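PDB 2P8T: hypothetical protein PH0730 from Pyrococcus horikoshii, which is of unknown function but may bind ATP and act as an aminoacyl-tRNA ligase. Local coordinates for residues E14-V17 with E18-L21; S46-T49 with L50-L54. All blocks are in the same frame, centred on the assembly; numbering follows the deposited sequence.

Contact 1: E14-V17 with E18-L21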
ATOM      1  N   GLU A  14      19.402  -0.832  -0.967  1.00 36.40           N
ATOM      2  CA  GLU A  14      19.118  -0.308   0.406  1.00 36.07           C
ATOM      3  C   GLU A  14      17.676   0.191   0.558  1.00 34.66           C
ATOM      4  O   GLU A  14      17.214   0.419   1.680  1.00 35.56           O
ATOM      5  CB  GLU A  14      20.102   0.797   0.805  1.00 36.78           C
ATOM      6  CG  GLU A  14      21.552   0.357   0.959  1.00 39.70           C
ATOM      7  CD  GLU A  14      22.363   1.282   1.873  1.00 42.46           C
ATOM      8  OE1 GLU A  14      21.820   1.762   2.897  1.00 43.50           O
ATOM      9  OE2 GLU A  14      23.552   1.529   1.571  1.00 43.79           O
ATOM     10  N   TYR A  15      16.990   0.390  -0.567  1.00 33.03           N
ATOM     11  CA  TYR A  15      15.531   0.643  -0.574  1.00 30.64           C
ATOM     12  C   TYR A  15      14.899  -0.016  -1.790  1.00 29.58           C
ATOM     13  O   TYR A  15      15.568  -0.232  -2.804  1.00 29.74           O
ATOM     14  CB  TYR A  15      15.194   2.149  -0.527  1.00 29.88           C
ATOM     15  CG  TYR A  15      15.673   2.984  -1.715  1.00 28.26           C
ATOM     16  CD1 TYR A  15      14.954   3.032  -2.911  1.00 27.12           C
ATOM     17  CD2 TYR A  15      16.828   3.770  -1.614  1.00 28.70           C
ATOM     18  CE1 TYR A  15      15.391   3.812  -3.993  1.00 26.35           C
ATOM     19  CE2 TYR A  15      17.274   4.555  -2.693  1.00 27.12           C
ATOM     20  CZ  TYR A  15      16.554   4.569  -3.873  1.00 27.39           C
ATOM     21  OH  TYR A  15      16.990   5.351  -4.915  1.00 26.44           O
ATOM     22  N   THR A  16      13.602  -0.313  -1.689  1.00 28.57           N
ATOM     23  CA  THR A  16      12.885  -1.055  -2.724  1.00 27.31           C
ATOM     24  C   THR A  16      11.804  -0.188  -3.388  1.00 26.19           C
ATOM     25  O   THR A  16      11.500   0.889  -2.893  1.00 25.23           O
ATOM     26  CB  THR A  16      12.225  -2.316  -2.114  1.00 27.38           C
ATOM     27  OG1 THR A  16      11.208  -1.910  -1.191  1.00 28.94           O
ATOM     28  CG2 THR A  16      13.265  -3.134  -1.337  1.00 27.83           C
ATOM     29  N   VAL A  17      11.233  -0.661  -4.505  1.00 24.99           N
ATOM     30  CA  VAL A  17      10.094   0.029  -5.136  1.00 24.72           C
ATOM     31  C   VAL A  17       8.934   0.173  -4.129  1.00 24.45           C
ATOM     32  O   VAL A  17       8.208   1.169  -4.148  1.00 23.47           O
ATOM     33  CB  VAL A  17       9.648  -0.653  -6.469  1.00 24.42           C
ATOM     34  CG1 VAL A  17       9.061  -2.036  -6.212  1.00 24.90           C
ATOM     35  CG2 VAL A  17       8.665   0.207  -7.243  1.00 26.03           C
ATOM     36  N   GLU A  18       8.801  -0.791  -3.215  1.00 23.91           N
ATOM     37  CA  GLU A  18       7.734  -0.738  -2.228  1.00 24.01           C
ATOM     38  C   GLU A  18       7.989   0.402  -1.267  1.00 23.61           C
ATOM     39  O   GLU A  18       7.058   1.041  -0.820  1.00 22.29           O
ATOM     40  CB  GLU A  18       7.590  -2.070  -1.468  1.00 24.70           C
ATOM     41  CG  GLU A  18       6.981  -3.193  -2.304  1.00 26.49           C
ATOM     42  CD  GLU A  18       7.990  -3.970  -3.118  1.00 29.12           C
ATOM     43  OE1 GLU A  18       9.204  -3.694  -2.984  1.00 28.86           O
ATOM     44  OE2 GLU A  18       7.566  -4.873  -3.881  1.00 28.56           O
ATOM     45  N   ASP A  19       9.265   0.660  -0.949  1.00 23.90           N
ATOM     46  CA  ASP A  19       9.614   1.807  -0.122  1.00 24.35           C
ATOM     47  C   ASP A  19       9.311   3.121  -0.857  1.00 22.89           C
ATOM     48  O   ASP A  19       8.829   4.063  -0.247  1.00 23.42           O
ATOM     49  CB  ASP A  19      11.101   1.775   0.282  1.00 25.27           C
ATOM     50  CG  ASP A  19      11.464   0.566   1.132  1.00 27.94           C
ATOM     51  OD1 ASP A  19      10.705   0.218   2.081  1.00 32.26           O
ATOM     52  OD2 ASP A  19      12.527  -0.029   0.855  1.00 32.33           O
ATOM     53  N   VAL A  20       9.612   3.185  -2.151  1.00 22.13           N
ATOM     54  CA  VAL A  20       9.310   4.381  -2.963  1.00 21.67           C
ATOM     55  C   VAL A  20       7.805   4.599  -2.913  1.00 21.15           C
ATOM     56  O   VAL A  20       7.344   5.684  -2.524  1.00 21.04           O
ATOM     57  CB  VAL A  20       9.769   4.244  -4.432  1.00 21.58           C
ATOM     58  CG1 VAL A  20       9.373   5.488  -5.272  1.00 21.27           C
ATOM     59  CG2 VAL A  20      11.291   3.971  -4.522  1.00 21.62           C
ATOM     60  N   LEU A  21       7.040   3.554  -3.237  1.00 19.79           N
ATOM     61  CA  LEU A  21       5.571   3.689  -3.227  1.00 18.89           C
ATOM     62  C   LEU A  21       5.050   4.127  -1.862  1.00 18.95           C
ATOM     63  O   LEU A  21       4.212   5.028  -1.780  1.00 19.79           O
ATOM     64  CB  LEU A  21       4.874   2.410  -3.705  1.00 17.99           C
ATOM     65  CG  LEU A  21       5.117   1.978  -5.157  1.00 18.84           C
ATOM     66  CD1 LEU A  21       4.779   0.515  -5.384  1.00 18.88           C
ATOM     67  CD2 LEU A  21       4.359   2.885  -6.111  1.00 18.27           C
TER

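Contact 2: S46-T49 with L50-L54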
ATOM      1  N   SER A  46      19.401   4.401   4.378  1.00 36.17           N
ATOM      2  CA  SER A  46      18.396   4.057   3.370  1.00 35.08           C
ATOM      3  C   SER A  46      17.352   5.159   3.132  1.00 33.69           C
ATOM      4  O   SER A  46      17.051   5.485   1.988  1.00 32.99           O
ATOM      5  CB  SER A  46      17.705   2.747   3.750  1.00 35.40           C
ATOM      6  OG  SER A  46      18.578   1.650   3.535  1.00 36.70           O
ATOM      7  N   VAL A  47      16.802   5.711   4.210  1.00 32.49           N
ATOM      8  CA  VAL A  47      15.849   6.817   4.097  1.00 31.78           C
ATOM      9  C   VAL A  47      16.512   8.060   3.493  1.00 30.86           C
ATOM     10  O   VAL A  47      15.930   8.717   2.640  1.00 30.34           O
ATOM     11  CB  VAL A  47      15.176   7.166   5.452  1.00 31.71           C
ATOM     12  CG1 VAL A  47      14.344   8.455   5.342  1.00 31.39           C
ATOM     13  CG2 VAL A  47      14.302   6.029   5.913  1.00 32.25           C
ATOM     14  N   ARG A  48      17.722   8.380   3.947  1.00 29.97           N
ATOM     15  CA  ARG A  48      18.446   9.544   3.436  1.00 28.82           C
ATOM     16  C   ARG A  48      18.631   9.441   1.937  1.00 26.70           C
ATOM     17  O   ARG A  48      18.387  10.408   1.208  1.00 26.73           O
ATOM     18  CB  ARG A  48      19.813   9.674   4.113  1.00 28.98           C
ATOM     19  CG  ARG A  48      19.808  10.490   5.381  1.00 33.74           C
ATOM     20  CD  ARG A  48      20.537  11.822   5.149  1.00 38.63           C
ATOM     21  NE  ARG A  48      20.493  12.738   6.292  1.00 43.02           N
ATOM     22  CZ  ARG A  48      21.008  12.497   7.498  1.00 44.69           C
ATOM     23  NH1 ARG A  48      21.607  11.343   7.767  1.00 46.66           N
ATOM     24  NH2 ARG A  48      20.904  13.414   8.450  1.00 46.12           N
ATOM     25  N   THR A  49      19.054   8.264   1.483  1.00 24.69           N
ATOM     26  CA  THR A  49      19.349   8.043   0.082  1.00 23.41           C
ATOM     27  C   THR A  49      18.079   8.085  -0.760  1.00 22.26           C
ATOM     28  O   THR A  49      18.057   8.689  -1.828  1.00 20.80           O
ATOM     29  CB  THR A  49      20.078   6.696  -0.123  1.00 23.56           C
ATOM     30  OG1 THR A  49      21.330   6.741   0.585  1.00 24.63           O
ATOM     31  CG2 THR A  49      20.339   6.456  -1.573  1.00 24.02           C
ATOM     32  N   LEU A  50      17.036   7.433  -0.258  1.00 21.59           N
ATOM     33  CA  LEU A  50      15.733   7.466  -0.902  1.00 20.81           C
ATOM     34  C   LEU A  50      15.232   8.904  -1.071  1.00 20.40           C
ATOM     35  O   LEU A  50      14.852   9.271  -2.180  1.00 20.45           O
ATOM     36  CB  LEU A  50      14.723   6.601  -0.127  1.00 20.80           C
ATOM     37  CG  LEU A  50      13.260   6.682  -0.547  1.00 21.64           C
ATOM     38  CD1 LEU A  50      13.078   6.423  -2.021  1.00 22.49           C
ATOM     39  CD2 LEU A  50      12.466   5.683   0.305  1.00 22.06           C
ATOM     40  N   LEU A  51      15.265   9.707  -0.005  1.00 20.10           N
ATOM     41  CA  LEU A  51      14.790  11.108  -0.064  1.00 20.35           C
ATOM     42  C   LEU A  51      15.657  11.974  -0.975  1.00 20.57           C
ATOM     43  O   LEU A  51      15.157  12.842  -1.701  1.00 19.49           O
ATOM     44  CB  LEU A  51      14.662  11.720   1.330  1.00 21.54           C
ATOM     45  CG  LEU A  51      13.628  11.089   2.275  1.00 22.30           C
ATOM     46  CD1 LEU A  51      13.616  11.817   3.585  1.00 24.73           C
ATOM     47  CD2 LEU A  51      12.226  11.090   1.675  1.00 24.02           C
ATOM     48  N   ARG A  52      16.965  11.715  -0.972  1.00 20.09           N
ATOM     49  CA  ARG A  52      17.832  12.408  -1.916  1.00 19.76           C
ATOM     50  C   ARG A  52      17.509  12.059  -3.357  1.00 18.90           C
ATOM     51  O   ARG A  52      17.444  12.948  -4.198  1.00 17.03           O
ATOM     52  CB  ARG A  52      19.314  12.223  -1.592  1.00 20.86           C
ATOM     53  CG  ARG A  52      19.902  13.350  -0.743  1.00 24.79           C
ATOM     54  CD  ARG A  52      18.827  14.110   0.038  1.00 35.16           C
ATOM     55  NE  ARG A  52      19.260  14.532   1.368  1.00 39.82           N
ATOM     56  CZ  ARG A  52      18.865  13.945   2.493  1.00 41.42           C
ATOM     57  NH1 ARG A  52      18.041  12.906   2.444  1.00 38.92           N
ATOM     58  NH2 ARG A  52      19.304  14.397   3.663  1.00 41.88           N
ATOM     59  N   LYS A  53      17.275  10.778  -3.659  1.00 17.80           N
ATOM     60  CA  LYS A  53      16.919  10.429  -5.025  1.00 17.17           C
ATOM     61  C   LYS A  53      15.609  11.099  -5.411  1.00 16.91           C
ATOM     62  O   LYS A  53      15.498  11.645  -6.501  1.00 16.32           O
ATOM     63  CB  LYS A  53      16.811   8.907  -5.228  1.00 17.58           C
ATOM     64  CG  LYS A  53      16.675   8.504  -6.694  1.00 18.70           C
ATOM     65  CD  LYS A  53      17.978   8.718  -7.455  1.00 24.15           C
ATOM     66  CE  LYS A  53      17.838   8.252  -8.898  1.00 26.74           C
ATOM     67  NZ  LYS A  53      19.150   8.418  -9.591  1.00 29.16           N
ATOM     68  N   LEU A  54      14.629  11.056  -4.509  1.00 16.72           N
ATOM     69  CA  LEU A  54      13.347  11.737  -4.780  1.00 17.14           C
ATOM     70  C   LEU A  54      13.557  13.229  -5.023  1.00 16.85           C
ATOM     71  O   LEU A  54      12.974  13.782  -5.957  1.00 17.92           O
ATOM     72  CB  LEU A  54      12.347  11.495  -3.652  1.00 16.57           C
ATOM     73  CG  LEU A  54      11.842  10.062  -3.549  1.00 18.47           C
ATOM     74  CD1 LEU A  54      11.030   9.928  -2.295  1.00 19.37           C
ATOM     75  CD2 LEU A  54      11.010   9.649  -4.778  1.00 18.21           C
TER

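Contact 1: E14-V17 with E18-L21
A capping box between T16 and D19 starts helix 17-26, the first helix of the N-terminal domain, which belongs to the helix-turn-helix clan. T16 is the N-cap residue. Its OG1 accepts a hydrogen bond from the backbone N of D19 at 3.2 Å. In return, the backbone N of T16 donates to OD2 of D19 at 2.8 Å, with an N-H...O angle of 158°. This donor meets OD2 on the anti side of the carboxylate, somewhat out of its plane. The T16 hydroxyl sits between its own backbone N and carbonyl carbon (chi1 66°), and this turns OG1 back over the first turn, within reach of the D19 amide. OG1 also lies 3.1 Å from OD2 of D19 and 3.2 Å from OE1 of E18. Its proton could make a weak bond to either carboxylate, and the choice is not settled. The second carboxylate oxygens point elsewhere in the fold: OD1 of D19 forms a salt bridge with K177, and OE2 of E18 is hydrogen-bonded to H181, both on helix 172-187. With an alanine in place of D19, T16 N would probably lose its side-chain acceptor and K177 its carboxylate partner, and the start of the helix would be less firmly fixed. Backbone bonds then take over, from V20 N to T16 O and from L21 N to V17 O. Beside the cap, the Y15 ring meets V20 obliquely, and its hydroxyl is hydrogen-bonded to the backbone O of V198. On V17, the methyl CG2 stands anti to the backbone N and faces the next turn, where it lies 4.3 Å from CD1 of L21.

Contact 2: S46-T49 with L50-L54
R48 and R52 lie side by side, one turn apart on helix 44-56 of the helix-turn-helix-type domain. The R52 chain bends at chi2 (22°) and folds back along R48. Its NH2 comes to the edge of the R48 guanidinium, near that plane, 3.3 Å from NE of R48. The two guanidinium planes are 63° apart, so the groups are not stacked. Both are donors of like charge and would be expected to repel each other. NH1 of R52 lies 2.8 Å from the backbone O of R48. The same oxygen accepts the helical bond from R52 N. Elsewhere on the helix, V47 and L51 point the same way, and their closest side-chain atoms are CG1 of V47 and CD1 of L51, 3.9 Å apart. Four successive i to i+4 bonds, from L50 N to S46 O through K53 N to T49 O, set the spacing of these side chains. Further out, V47 packs on S37 and L51 on R33, both of helix 33-40, while L51 also touches I60. L50 faces helix 17-26 through D19, V20 and V23. At the outer end of T49, OG1 bonds back to the backbone O of G45.

From the first modelled residue, the chain enters contact 1, where residues 14-17 lead straight into helix 17-26. Helix 33-40 follows, and then helix 44-56, which holds contact 2. Both contacts are local, so neither closes a long loop. They come in series and neither nest nor cross. Their centres are about 10 Å apart, and they touch. The backbone O of E14 probably accepts a hydrogen bond from OG of S46 at 2.6 Å. The Y15 ring lies against T49 and L50, and its OH meets CB of K53. The segment before the first helix is thus tied to helix 44-56, and contact 1 also reaches helix 172-187 near the C terminus.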